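Local coordinates for protein nicotinate-nucleotide--dimethylbenzimidazole phosphoribosyltransferase (Thermus thermophilus HB8, PDB 1WX1) that probably catalyses transfer of the phosphoribosyl group of nicotinate mononucleotide to 5,6-dimethylbenzimidazole, giving alpha-ribazole 5'-phosphate for cobalamin biosynthesis, at residues Val51-His56 and Glu69-Met74; Pro42-Gly47 and Ala317-Leu322; Ala177-Pro182 and Ala261-Pro266; Gln15-Pro20 and Gln328-Ser333; Gly282-Leu287 and Leu292-Asp297. All blocks are in the same frame, centred on the assembly; numbering follows the deposited sequence.

Contact 1: Val51-His56 and Glu69-Met74; sequences VAAADH and EVTRQM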
# COMPACT_ATOMS: atom_id res chain seq x y z
N VAL A 51 19.34 7.56 1.17
CA VAL A 51 19.91 6.23 1.01
C VAL A 51 21.38 6.27 1.39
O VAL A 51 22.18 6.90 0.71
CB VAL A 51 19.78 5.76 -0.46
CG1 VAL A 51 20.27 4.32 -0.59
CG2 VAL A 51 18.33 5.89 -0.92
N ALA A 52 21.72 5.61 2.50
CA ALA A 52 23.09 5.57 2.98
C ALA A 52 23.81 4.36 2.39
O ALA A 52 23.27 3.26 2.39
CB ALA A 52 23.10 5.50 4.51
N ALA A 53 25.02 4.57 1.89
CA ALA A 53 25.77 3.49 1.27
C ALA A 53 27.18 3.33 1.82
O ALA A 53 27.86 4.32 2.11
CB ALA A 53 25.84 3.71 -0.24
N ALA A 54 27.61 2.08 1.95
CA ALA A 54 28.95 1.77 2.44
C ALA A 54 29.22 0.30 2.18
O ALA A 54 28.29 -0.50 2.06
CB ALA A 54 29.06 2.07 3.93
N ASP A 55 30.49 -0.06 2.09
CA ASP A 55 30.86 -1.45 1.87
C ASP A 55 31.19 -2.16 3.16
O ASP A 55 31.42 -1.53 4.19
CB ASP A 55 32.00 -1.53 0.86
CG ASP A 55 31.48 -1.45 -0.57
OD1 ASP A 55 31.89 -0.54 -1.32
OD2 ASP A 55 30.66 -2.32 -0.93
N HIS A 56 31.22 -3.49 3.09
CA HIS A 56 31.45 -4.33 4.26
C HIS A 56 32.58 -5.34 4.07
O HIS A 56 32.60 -6.08 3.09
CB HIS A 56 30.16 -5.08 4.59
CG HIS A 56 29.00 -4.18 4.87
ND1 HIS A 56 28.54 -3.93 6.15
CD2 HIS A 56 28.21 -3.45 4.04
CE1 HIS A 56 27.54 -3.07 6.09
NE2 HIS A 56 27.32 -2.77 4.82
N GLU A 69 31.84 -4.66 -5.59
CA GLU A 69 31.77 -3.54 -6.52
C GLU A 69 30.36 -3.06 -6.80
O GLU A 69 30.16 -1.92 -7.20
CB GLU A 69 32.42 -3.93 -7.87
CG GLU A 69 31.76 -5.10 -8.55
CD GLU A 69 32.51 -5.63 -9.75
OE1 GLU A 69 32.82 -4.83 -10.67
OE2 GLU A 69 32.79 -6.84 -9.77
N VAL A 70 29.37 -3.93 -6.60
CA VAL A 70 27.98 -3.58 -6.85
C VAL A 70 27.47 -2.40 -6.02
O VAL A 70 26.61 -1.65 -6.46
CB VAL A 70 27.06 -4.81 -6.64
CG1 VAL A 70 25.59 -4.40 -6.74
CG2 VAL A 70 27.37 -5.87 -7.70
N THR A 71 28.01 -2.23 -4.81
CA THR A 71 27.58 -1.11 -3.97
C THR A 71 27.84 0.21 -4.70
O THR A 71 26.95 1.03 -4.86
CB THR A 71 28.34 -1.09 -2.63
OG1 THR A 71 28.15 -2.34 -1.95
CG2 THR A 71 27.83 0.04 -1.74
N ARG A 72 29.08 0.40 -5.13
CA ARG A 72 29.44 1.62 -5.84
C ARG A 72 28.67 1.77 -7.15
O ARG A 72 28.21 2.86 -7.50
CB ARG A 72 30.94 1.64 -6.13
CG ARG A 72 31.37 2.85 -6.95
CD ARG A 72 32.89 2.96 -7.08
NE ARG A 72 33.23 4.08 -7.94
CZ ARG A 72 33.11 4.07 -9.26
NH1 ARG A 72 32.68 2.99 -9.89
NH2 ARG A 72 33.40 5.16 -9.95
N GLN A 73 28.53 0.67 -7.89
CA GLN A 73 27.81 0.71 -9.15
C GLN A 73 26.35 1.07 -8.93
O GLN A 73 25.76 1.80 -9.71
CB GLN A 73 27.92 -0.65 -9.85
CG GLN A 73 29.35 -1.09 -10.10
CD GLN A 73 29.43 -2.49 -10.65
OE1 GLN A 73 28.59 -3.34 -10.34
NE2 GLN A 73 30.45 -2.76 -11.45
N MET A 74 25.76 0.58 -7.84
CA MET A 74 24.37 0.89 -7.55
C MET A 74 24.22 2.35 -7.14
O MET A 74 23.21 2.97 -7.44
CB MET A 74 23.81 -0.04 -6.47
CG MET A 74 23.41 -1.41 -7.03
SD MET A 74 22.14 -1.27 -8.32
CE MET A 74 20.78 -0.55 -7.38
O HOH W 1 31.35 -1.06 -3.95

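Contact 2: Pro42-Gly47 and Ala317-Leu322; sequences PELGRG and AAARIL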
# COMPACT_ATOMS: atom_id res chain seq x y z
N PRO A 42 -4.01 16.62 10.51
CA PRO A 42 -2.64 16.54 9.99
C PRO A 42 -2.60 16.72 8.49
O PRO A 42 -3.56 16.41 7.78
CB PRO A 42 -2.18 15.13 10.39
CG PRO A 42 -3.23 14.63 11.35
CD PRO A 42 -4.50 15.29 10.91
N GLU A 43 -1.47 17.22 8.00
CA GLU A 43 -1.27 17.42 6.58
C GLU A 43 0.15 17.00 6.22
O GLU A 43 1.10 17.33 6.92
CB GLU A 43 -1.49 18.89 6.21
CG GLU A 43 -2.90 19.39 6.52
CD GLU A 43 -3.16 20.79 6.01
OE1 GLU A 43 -3.07 21.01 4.79
OE2 GLU A 43 -3.46 21.68 6.84
N LEU A 44 0.28 16.25 5.13
CA LEU A 44 1.58 15.78 4.67
C LEU A 44 1.75 16.16 3.21
O LEU A 44 0.78 16.37 2.49
CB LEU A 44 1.70 14.27 4.81
CG LEU A 44 1.81 13.72 6.24
CD1 LEU A 44 1.83 12.19 6.19
CD2 LEU A 44 3.08 14.25 6.90
N GLY A 45 3.00 16.26 2.77
CA GLY A 45 3.25 16.60 1.39
C GLY A 45 4.47 15.88 0.88
O GLY A 45 4.56 14.65 0.93
N ARG A 46 5.43 16.66 0.39
CA ARG A 46 6.68 16.13 -0.14
C ARG A 46 7.38 15.24 0.87
O ARG A 46 7.47 15.57 2.05
CB ARG A 46 7.60 17.29 -0.49
CG ARG A 46 8.96 16.89 -1.04
CD ARG A 46 8.83 16.37 -2.45
NE ARG A 46 10.12 16.33 -3.14
CZ ARG A 46 10.30 15.77 -4.33
NH1 ARG A 46 9.28 15.21 -4.96
NH2 ARG A 46 11.51 15.77 -4.89
N GLY A 47 7.89 14.10 0.41
CA GLY A 47 8.60 13.22 1.31
C GLY A 47 10.04 13.16 0.84
O GLY A 47 10.38 13.71 -0.21
N ALA A 317 -2.59 9.44 2.79
CA ALA A 317 -4.01 9.10 2.78
C ALA A 317 -4.53 9.06 4.21
O ALA A 317 -5.61 9.57 4.50
CB ALA A 317 -4.21 7.74 2.12
N ALA A 318 -3.76 8.45 5.10
CA ALA A 318 -4.14 8.35 6.50
C ALA A 318 -4.36 9.74 7.10
O ALA A 318 -5.34 9.97 7.81
CB ALA A 318 -3.06 7.60 7.28
N ALA A 319 -3.45 10.66 6.82
CA ALA A 319 -3.57 12.02 7.34
C ALA A 319 -4.87 12.69 6.89
O ALA A 319 -5.50 13.41 7.66
CB ALA A 319 -2.37 12.86 6.90
N ARG A 320 -5.26 12.44 5.64
CA ARG A 320 -6.48 13.02 5.09
C ARG A 320 -7.78 12.49 5.72
O ARG A 320 -8.83 13.13 5.61
CB ARG A 320 -6.54 12.79 3.57
CG ARG A 320 -5.41 13.44 2.79
CD ARG A 320 -5.34 14.94 3.03
NE ARG A 320 -6.62 15.61 2.76
CZ ARG A 320 -6.79 16.93 2.82
NH1 ARG A 320 -5.77 17.72 3.13
NH2 ARG A 320 -7.98 17.46 2.56
N ILE A 321 -7.71 11.34 6.37
CA ILE A 321 -8.91 10.78 6.99
C ILE A 321 -9.54 11.79 7.94
O ILE A 321 -10.76 11.97 7.95
CB ILE A 321 -8.60 9.49 7.80
CG1 ILE A 321 -8.19 8.37 6.85
CG2 ILE A 321 -9.82 9.07 8.61
CD1 ILE A 321 -7.72 7.10 7.55
N LEU A 322 -8.71 12.46 8.73
CA LEU A 322 -9.19 13.44 9.70
C LEU A 322 -9.74 14.70 9.05
O LEU A 322 -10.30 15.56 9.72
CB LEU A 322 -8.07 13.77 10.69
CG LEU A 322 -7.80 12.62 11.68
CD1 LEU A 322 -6.43 12.75 12.32
CD2 LEU A 322 -8.90 12.61 12.73
O HOH W 2 -2.69 16.85 3.60

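Contact 3: Ala177-Pro182 and Ala261-Pro266; sequences ALLGLP and AWKMAP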
# COMPACT_ATOMS: atom_id res chain seq x y z
N ALA A 177 22.95 -8.03 18.68
CA ALA A 177 23.65 -7.37 19.78
C ALA A 177 22.75 -6.42 20.57
O ALA A 177 22.75 -6.45 21.81
CB ALA A 177 24.87 -6.62 19.24
N LEU A 178 21.99 -5.59 19.87
CA LEU A 178 21.10 -4.64 20.53
C LEU A 178 19.90 -5.29 21.21
O LEU A 178 19.46 -4.82 22.26
CB LEU A 178 20.58 -3.61 19.51
CG LEU A 178 21.63 -2.76 18.81
CD1 LEU A 178 20.94 -1.77 17.87
CD2 LEU A 178 22.46 -2.02 19.83
N LEU A 179 19.37 -6.35 20.61
CA LEU A 179 18.20 -7.02 21.18
C LEU A 179 18.55 -8.27 22.00
O LEU A 179 17.67 -8.86 22.62
CB LEU A 179 17.24 -7.41 20.06
CG LEU A 179 16.74 -6.27 19.17
CD1 LEU A 179 15.73 -6.82 18.19
CD2 LEU A 179 16.11 -5.17 20.01
N GLY A 180 19.82 -8.65 21.99
CA GLY A 180 20.23 -9.83 22.74
C GLY A 180 19.68 -11.12 22.17
O GLY A 180 19.37 -12.05 22.91
N LEU A 181 19.56 -11.17 20.85
CA LEU A 181 19.05 -12.36 20.18
C LEU A 181 20.19 -13.23 19.65
O LEU A 181 21.31 -12.75 19.48
CB LEU A 181 18.15 -11.95 19.01
CG LEU A 181 16.85 -11.22 19.36
CD1 LEU A 181 16.14 -10.79 18.10
CD2 LEU A 181 15.96 -12.15 20.19
N PRO A 182 19.91 -14.51 19.40
CA PRO A 182 20.92 -15.44 18.89
C PRO A 182 21.00 -15.33 17.37
O PRO A 182 20.05 -14.86 16.73
CB PRO A 182 20.39 -16.79 19.34
CG PRO A 182 18.91 -16.62 19.13
CD PRO A 182 18.66 -15.23 19.71
N ALA A 261 19.24 3.88 16.71
CA ALA A 261 18.78 5.23 17.03
C ALA A 261 17.87 5.18 18.25
O ALA A 261 17.96 6.02 19.15
CB ALA A 261 18.04 5.82 15.83
N TRP A 262 16.98 4.19 18.27
CA TRP A 262 16.04 4.00 19.37
C TRP A 262 16.78 3.79 20.69
O TRP A 262 16.41 4.35 21.72
CB TRP A 262 15.14 2.80 19.06
CG TRP A 262 14.13 2.49 20.12
CD1 TRP A 262 13.37 3.38 20.82
CD2 TRP A 262 13.74 1.19 20.56
NE1 TRP A 262 12.53 2.71 21.68
CE2 TRP A 262 12.75 1.35 21.56
CE3 TRP A 262 14.16 -0.12 20.25
CZ2 TRP A 262 12.13 0.28 22.20
CZ3 TRP A 262 13.54 -1.20 20.89
CH2 TRP A 262 12.56 -0.99 21.87
N LYS A 263 17.84 2.99 20.64
CA LYS A 263 18.63 2.72 21.84
C LYS A 263 19.29 3.99 22.36
O LYS A 263 19.50 4.14 23.56
CB LYS A 263 19.71 1.67 21.55
CG LYS A 263 19.13 0.29 21.27
CD LYS A 263 18.21 -0.13 22.40
CE LYS A 263 17.48 -1.43 22.08
NZ LYS A 263 16.52 -1.77 23.16
N MET A 264 19.60 4.91 21.45
CA MET A 264 20.22 6.17 21.83
C MET A 264 19.16 7.19 22.24
O MET A 264 19.44 8.09 23.03
CB MET A 264 21.03 6.73 20.65
CG MET A 264 22.26 5.91 20.27
SD MET A 264 22.97 6.45 18.70
CE MET A 264 23.73 7.98 19.20
N ALA A 265 17.95 7.05 21.70
CA ALA A 265 16.85 7.97 21.99
C ALA A 265 15.54 7.21 22.11
O ALA A 265 14.81 7.04 21.13
CB ALA A 265 16.75 9.01 20.88
N PRO A 266 15.20 6.77 23.34
CA PRO A 266 13.98 6.01 23.64
C PRO A 266 12.67 6.55 23.05
O PRO A 266 11.84 5.79 22.56
CB PRO A 266 13.95 6.02 25.17
CG PRO A 266 15.40 6.01 25.52
CD PRO A 266 15.97 7.03 24.56
O HOH W 3 18.28 -2.95 24.62

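Contact 4: Gln15-Pro20 and Gln328-Ser333; sequences QLTKPP and QEAGVS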
# COMPACT_ATOMS: atom_id res chain seq x y z
N GLN A 15 -16.24 10.26 15.14
CA GLN A 15 -17.39 10.99 14.61
C GLN A 15 -17.37 11.26 13.11
O GLN A 15 -18.25 11.94 12.59
CB GLN A 15 -17.56 12.32 15.37
CG GLN A 15 -18.03 12.14 16.81
CD GLN A 15 -19.37 11.41 16.90
OE1 GLN A 15 -20.40 11.92 16.44
NE2 GLN A 15 -19.36 10.22 17.49
N LEU A 16 -16.37 10.72 12.41
CA LEU A 16 -16.29 10.92 10.96
C LEU A 16 -17.38 10.13 10.25
O LEU A 16 -17.87 9.14 10.78
CB LEU A 16 -14.91 10.49 10.44
CG LEU A 16 -13.72 11.31 10.94
CD1 LEU A 16 -12.45 10.79 10.28
CD2 LEU A 16 -13.93 12.80 10.62
N THR A 17 -17.75 10.58 9.06
CA THR A 17 -18.81 9.92 8.29
C THR A 17 -18.43 8.56 7.71
O THR A 17 -18.16 8.43 6.52
CB THR A 17 -19.33 10.84 7.16
OG1 THR A 17 -18.23 11.31 6.37
CG2 THR A 17 -20.08 12.03 7.75
N LYS A 18 -18.43 7.56 8.58
CA LYS A 18 -18.13 6.18 8.20
C LYS A 18 -18.30 5.29 9.42
O LYS A 18 -18.21 5.75 10.56
CB LYS A 18 -16.71 6.07 7.62
CG LYS A 18 -15.63 6.80 8.39
CD LYS A 18 -15.18 6.04 9.62
CE LYS A 18 -13.98 6.72 10.25
NZ LYS A 18 -13.48 5.94 11.42
N PRO A 19 -18.57 3.99 9.20
CA PRO A 19 -18.74 3.07 10.33
C PRO A 19 -17.51 3.07 11.22
O PRO A 19 -16.39 3.29 10.75
CB PRO A 19 -18.96 1.72 9.64
CG PRO A 19 -19.54 2.10 8.31
CD PRO A 19 -18.71 3.29 7.92
N PRO A 20 -17.69 2.83 12.53
CA PRO A 20 -16.54 2.81 13.44
C PRO A 20 -15.52 1.77 13.01
O PRO A 20 -15.87 0.64 12.68
CB PRO A 20 -17.19 2.45 14.78
CG PRO A 20 -18.56 3.06 14.66
CD PRO A 20 -18.95 2.67 13.26
N GLN A 328 -22.16 15.18 12.16
CA GLN A 328 -22.77 16.46 12.45
C GLN A 328 -22.46 17.50 11.39
O GLN A 328 -23.32 18.30 11.02
CB GLN A 328 -22.29 16.94 13.82
CG GLN A 328 -22.98 18.20 14.33
CD GLN A 328 -22.64 18.49 15.78
OE1 GLN A 328 -21.48 18.71 16.12
NE2 GLN A 328 -23.65 18.50 16.63
N GLU A 329 -21.23 17.49 10.89
CA GLU A 329 -20.80 18.44 9.87
C GLU A 329 -21.43 18.19 8.50
O GLU A 329 -21.74 19.14 7.78
CB GLU A 329 -19.27 18.39 9.72
CG GLU A 329 -18.51 18.87 10.95
CD GLU A 329 -17.00 18.64 10.85
OE1 GLU A 329 -16.28 19.02 11.80
OE2 GLU A 329 -16.54 18.08 9.84
N ALA A 330 -21.62 16.92 8.16
CA ALA A 330 -22.19 16.56 6.86
C ALA A 330 -23.70 16.37 6.88
O ALA A 330 -24.32 16.32 5.82
CB ALA A 330 -21.52 15.29 6.34
N GLY A 331 -24.29 16.27 8.06
CA GLY A 331 -25.72 16.07 8.15
C GLY A 331 -26.10 14.66 7.75
O GLY A 331 -27.07 14.44 7.02
N VAL A 332 -25.32 13.69 8.22
CA VAL A 332 -25.57 12.29 7.94
C VAL A 332 -26.13 11.66 9.21
O VAL A 332 -25.60 11.90 10.30
CB VAL A 332 -24.26 11.55 7.53
CG1 VAL A 332 -24.54 10.07 7.29
CG2 VAL A 332 -23.69 12.19 6.28
N SER A 333 -27.20 10.88 9.08
CA SER A 333 -27.85 10.21 10.21
C SER A 333 -26.94 9.10 10.72
O SER A 333 -26.14 8.57 9.97
CB SER A 333 -29.18 9.61 9.79
OG SER A 333 -30.01 10.60 9.19
O HOH W 4 -20.60 14.33 14.64

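Contact 5: Gly282-Leu287 and Leu292-Asp297; sequences GHRHQL and LRPLLD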
# COMPACT_ATOMS: atom_id res chain seq x y z
N GLY A 282 14.66 -11.85 9.96
CA GLY A 282 14.87 -10.99 11.11
C GLY A 282 14.06 -9.71 11.17
O GLY A 282 13.96 -9.10 12.24
N HIS A 283 13.47 -9.29 10.06
CA HIS A 283 12.69 -8.05 10.04
C HIS A 283 11.50 -8.11 11.00
O HIS A 283 11.23 -7.18 11.76
CB HIS A 283 12.19 -7.83 8.61
CG HIS A 283 11.83 -6.38 8.42
ND1 HIS A 283 10.92 -5.95 7.51
CD2 HIS A 283 12.34 -5.27 9.09
CE1 HIS A 283 10.88 -4.61 7.65
NE2 HIS A 283 11.72 -4.18 8.58
N ARG A 284 10.76 -9.22 11.00
CA ARG A 284 9.61 -9.34 11.89
C ARG A 284 10.03 -9.18 13.36
O ARG A 284 9.31 -8.55 14.14
CB ARG A 284 8.91 -10.68 11.70
CG ARG A 284 7.78 -10.92 12.71
CD ARG A 284 6.69 -9.85 12.64
NE ARG A 284 5.67 -10.16 11.63
CZ ARG A 284 4.66 -9.35 11.31
NH1 ARG A 284 4.54 -8.16 11.90
NH2 ARG A 284 3.78 -9.72 10.39
N HIS A 285 11.18 -9.74 13.73
CA HIS A 285 11.66 -9.64 15.10
C HIS A 285 11.93 -8.19 15.48
O HIS A 285 11.62 -7.76 16.59
CB HIS A 285 12.94 -10.45 15.28
CG HIS A 285 12.74 -11.92 15.14
ND1 HIS A 285 11.94 -12.65 16.00
CD2 HIS A 285 13.23 -12.81 14.24
CE1 HIS A 285 11.95 -13.92 15.63
NE2 HIS A 285 12.72 -14.04 14.56
N GLN A 286 12.50 -7.44 14.54
CA GLN A 286 12.80 -6.03 14.79
C GLN A 286 11.52 -5.23 14.99
O GLN A 286 11.43 -4.42 15.91
CB GLN A 286 13.57 -5.44 13.61
CG GLN A 286 14.92 -6.09 13.33
CD GLN A 286 15.54 -5.55 12.07
OE1 GLN A 286 14.85 -5.38 11.07
NE2 GLN A 286 16.83 -5.27 12.10
N LEU A 287 10.55 -5.45 14.12
CA LEU A 287 9.28 -4.75 14.20
C LEU A 287 8.53 -5.10 15.48
O LEU A 287 7.86 -4.25 16.07
CB LEU A 287 8.42 -5.05 12.97
CG LEU A 287 8.98 -4.51 11.64
CD1 LEU A 287 8.00 -4.79 10.53
CD2 LEU A 287 9.24 -3.00 11.75
N LEU A 292 5.72 -2.32 16.23
CA LEU A 292 5.14 -1.68 15.06
C LEU A 292 4.51 -2.67 14.09
O LEU A 292 5.02 -3.77 13.88
CB LEU A 292 6.22 -0.87 14.33
CG LEU A 292 6.91 0.21 15.15
CD1 LEU A 292 8.08 0.79 14.36
CD2 LEU A 292 5.91 1.30 15.50
N ARG A 293 3.40 -2.25 13.49
CA ARG A 293 2.70 -3.07 12.51
C ARG A 293 3.05 -2.58 11.11
O ARG A 293 2.91 -1.39 10.82
CB ARG A 293 1.18 -2.98 12.71
CG ARG A 293 0.37 -3.75 11.68
CD ARG A 293 -1.12 -3.51 11.88
NE ARG A 293 -1.96 -4.29 10.98
CZ ARG A 293 -1.91 -4.22 9.65
NH1 ARG A 293 -1.06 -3.40 9.05
NH2 ARG A 293 -2.73 -4.98 8.92
N PRO A 294 3.52 -3.48 10.24
CA PRO A 294 3.89 -3.14 8.86
C PRO A 294 2.67 -2.72 8.04
O PRO A 294 1.63 -3.38 8.08
CB PRO A 294 4.50 -4.44 8.33
CG PRO A 294 4.87 -5.21 9.57
CD PRO A 294 3.76 -4.90 10.52
N LEU A 295 2.80 -1.63 7.29
CA LEU A 295 1.70 -1.15 6.46
C LEU A 295 1.52 -2.00 5.21
O LEU A 295 0.40 -2.27 4.79
CB LEU A 295 1.93 0.30 6.05
CG LEU A 295 1.72 1.33 7.15
CD1 LEU A 295 2.18 2.70 6.68
CD2 LEU A 295 0.25 1.36 7.52
N LEU A 296 2.64 -2.39 4.61
CA LEU A 296 2.62 -3.19 3.39
C LEU A 296 3.30 -4.54 3.58
O LEU A 296 4.19 -4.69 4.42
CB LEU A 296 3.36 -2.45 2.27
CG LEU A 296 2.83 -1.09 1.83
CD1 LEU A 296 3.86 -0.40 0.93
CD2 LEU A 296 1.51 -1.28 1.10
N ASP A 297 2.87 -5.52 2.79
CA ASP A 297 3.46 -6.85 2.82
C ASP A 297 3.42 -7.33 1.37
O ASP A 297 2.46 -7.98 0.95
CB ASP A 297 2.67 -7.81 3.70
CG ASP A 297 3.42 -9.10 3.95
OD1 ASP A 297 4.26 -9.47 3.11
OD2 ASP A 297 3.16 -9.76 4.99
O HOH W 5 5.09 -6.53 13.95

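Contact 1: Val51-His56 and Glu69-Met74
Asp-55 and Thr-71 bring the two backbones together, their CA atoms 6.7 Å apart, where the loop leaving strand 47-54 passes the early part of helix 70-79. Up to Ala-54 the chain is extended within the parallel sheet; on the other side, Met-74 N bonds back to Val-70 O in ordinary helical fashion. The Ala-53 side chain is about 9 Å from that of Glu-304, the predicted proton acceptor. The two polar side chains approach from opposite directions. Thr-71 holds OG1 beside its backbone N (chi1 -57°) and donates from it to Asp-55 OD2 over 2.7 Å, meeting that oxygen from above the carboxylate plane, 35° out of it. The same rotamer leaves CG2 facing the strand, 3.9 Å from Ala-54 O and 4.4 Å from Ala-53 CB. Asp-55 OD1 is occupied differently: it accepts from a water at 2.7 Å, which in turn accepts from Arg-72 N at 2.9 Å, and it also receives Val-104 N. Ile-165 N adds a further bond at Thr-71 OG1. An alanine here in place of Asp-55 would probably leave Thr-71 OG1 without its strong acceptor and the water without its tie to the strand end. Bonds to both oxygens thus fix the rotation of a buried carboxylate and join strand end to helix.

Contact 2: Pro42-Gly47 and Ala317-Leu322
Pro-42 lies against Ala-319 and Leu-322, so that the loop leading into strand 47-54, first in the chain and interior to the parallel sheet, packs against the C-terminal part of helix 306-321. This is loop-on-helix packing between two distant parts of an alpha/beta fold. The pyrrolidine ring and the Leu-322 side chain are set at about a right angle. Leu-322 carries CG beside its backbone N (chi1 -73°), which puts CD1 against the ring's CD at 3.5 Å, tighter than usual for two carbons. The other end of the ring serves Ala-319: Pro-42 CB stands 4.2 Å from Ala-319 CB. Leu-44, two residues on, reaches the same methyl with its CD1 at 4.3 Å. Helix 24-37 also packs on Pro-42 and Leu-44, through Gln-37. Polar groups meet less directly. Glu-43 OE1 and Arg-320 NH1, opposite in charge, are 4.6 Å apart, too far for a salt bridge; Glu-43 makes one with Arg-39 through its other oxygen. Arg-320 reaches Gln-87 of the second subunit with NH2. Its NH1 points in the guanidinium plane at a water 3.2 Å away, which makes a weak bond of 3.4 Å to Leu-44 N.

Contact 3: Ala177-Pro182 and Ala261-Pro266
Lys-263 reaches Leu-178 by a chain that bends once and then runs straight. CG sits beside the backbone N (chi1 -68°), the chain turns at chi2 (-54°), and the last two torsions are both extended. The bend lays the methylene chain alongside the end of helix 167-179. Leu-178 contributes two features to the meeting. Its CD2 methyl lies 4.3 Å from Lys-263 CG, an apolar touch near the root of the lysine, while its carbonyl oxygen lies 3.9 Å from CE, closer to the tip. Leu-179 completes the strip, its CD2 coming within 4.5 Å of the same CE. The charged end is linked to the helix indirectly. Lys-263 NZ is 4.3 Å from Leu-178 O, and a water fills the role of intermediary: it accepts from NZ at 2.6 Å and donates to Leu-178 O at 3.2 Å. That oxygen belongs to the last turn of its helix, which ends at Leu-179 before Gly-180 takes a positive phi of 68°. A nearby ammonium group would be expected to suit the negative end of the helix dipole, with the water passing the interaction on. The lysine is exposed, and its aliphatic part borders the leucines at the surface. Deeper in, Leu-178 packs on Leu-259 and Leu-260 of helix 252-264, and Leu-179 touches Ala-289 of helix 281-290. Helices 167-179 and 252-264 follow strands 157-163 and 247-249, neighbours in the parallel sheet, and their side-by-side packing is characteristic of a Rossmann-like alpha/beta fold.

Contact 4: Gln15-Pro20 and Gln328-Ser333
The inverse gamma turn centred on Thr-17 turns a methyl group to Ala-330 and Val-332, closing the loop after helix 3-14 against the C-terminal end of the chain. The turn is marked by a weak bond of 2.8 Å from Lys-18 N to Leu-16 O. Thr-17 and Val-332 are nearest by backbone, with 7.2 Å between their CA atoms. All the direct contact falls on one branch of the threonine: CG2 touches Ala-330 CB at 3.8 Å and Val-332 CG2 at 3.9 Å. The threonine and valine side chains cross at about a right angle, methyl against methyl. Thr-17 adopts chi1 of 52°, which sets OG1 between the backbone N and the carbonyl carbon and leaves CG2 to the apolar partners. The hydroxyl is then used in another direction, hydrogen-bonding to Asn-77 of the second subunit and to Ala-325 O. The chain leaves helix 327-330 at Gly-331, whose phi of 74° favours glycine, and beyond it Val-332 meets the same methyl as Ala-330. At the edge of the contact a water donates to Gln-15 OE1 at 3.0 Å and accepts from Gln-328 N at 3.1 Å. Gln-15 OE1 is also bonded to Arg-334 NH1, so this amide oxygen ties to the chain end on both counts. Glu-329 links the short helix 327-330 back to helix 3-14 by a salt bridge to Arg-12. Ser-333 bonds to Gln-73 of the second subunit, and the contact thus joins the loop after helix 3-14 to helix 327-330 and its tail, beside helix 70-79 of the second subunit.

Contact 5: Gly282-Leu287 and Leu292-Asp297
Leu-287 spans the distance from helix 281-290 to Pro-294 in the loop that follows. Its CB comes first, 3.7 Å from Leu-292 O. CG, held beside the backbone N (chi1 -66°), forks, and its CD1 branch runs to the proline. That methyl ends 3.3 Å from Pro-294 CG, an unusually close approach for two carbons; the two side chains cross obliquely. On another side the same CD1 lies 4.1 Å above one face of the His-283 ring, offset toward its rim. The backbone of the same leucine supports the contact: Leu-292 N donates to Leu-287 O at 2.9 Å, nearly straight at 173°, and so returns the chain to the helix it has just left. Arg-284 approaches Pro-294 from one turn earlier, the two at about a right angle, its chain bent twice so that NH1 comes 3.6 Å from Pro-294 CD. A water lying in the guanidinium plane accepts from Arg-284 NH1 at 2.7 Å and donates to Leu-292 O, adding a second polar link beside the exposed arginine. The helix therefore holds the loop proline between a leucine methyl and an arginine end. Leu-292 packs on Arg-32 of helix 24-37, while further along the loop Leu-295 pairs by backbone with Ala-274 at the edge strand 272-274, and Leu-296 lies against helix 306-321 and against Leu-296 of the second subunit.

How the contacts relate
The five contacts sample one alpha/beta chain from sheet to termini. Contact 1 involves strand 47-54, inside the sheet, and contact 2 the loop just before it; their centres are 33 Å apart. Contact 4 joins regions near the two ends of the chain and encloses the rest in sequence; within it contact 2 brackets contacts 1, 3 and 5, which follow in series. Contacts 3 and 5 touch where Leu-181, just past helix 167-179, packs on His-285 of helix 281-290. Contact 4 touches contact 2 where Leu-16 packs on Ile-321. The centres of contacts 1 and 4 are 51 Å apart, yet in the dimer Met-74 packs on Thr-17 of the second subunit, so the terminal arm meets the partner's helix 70-79.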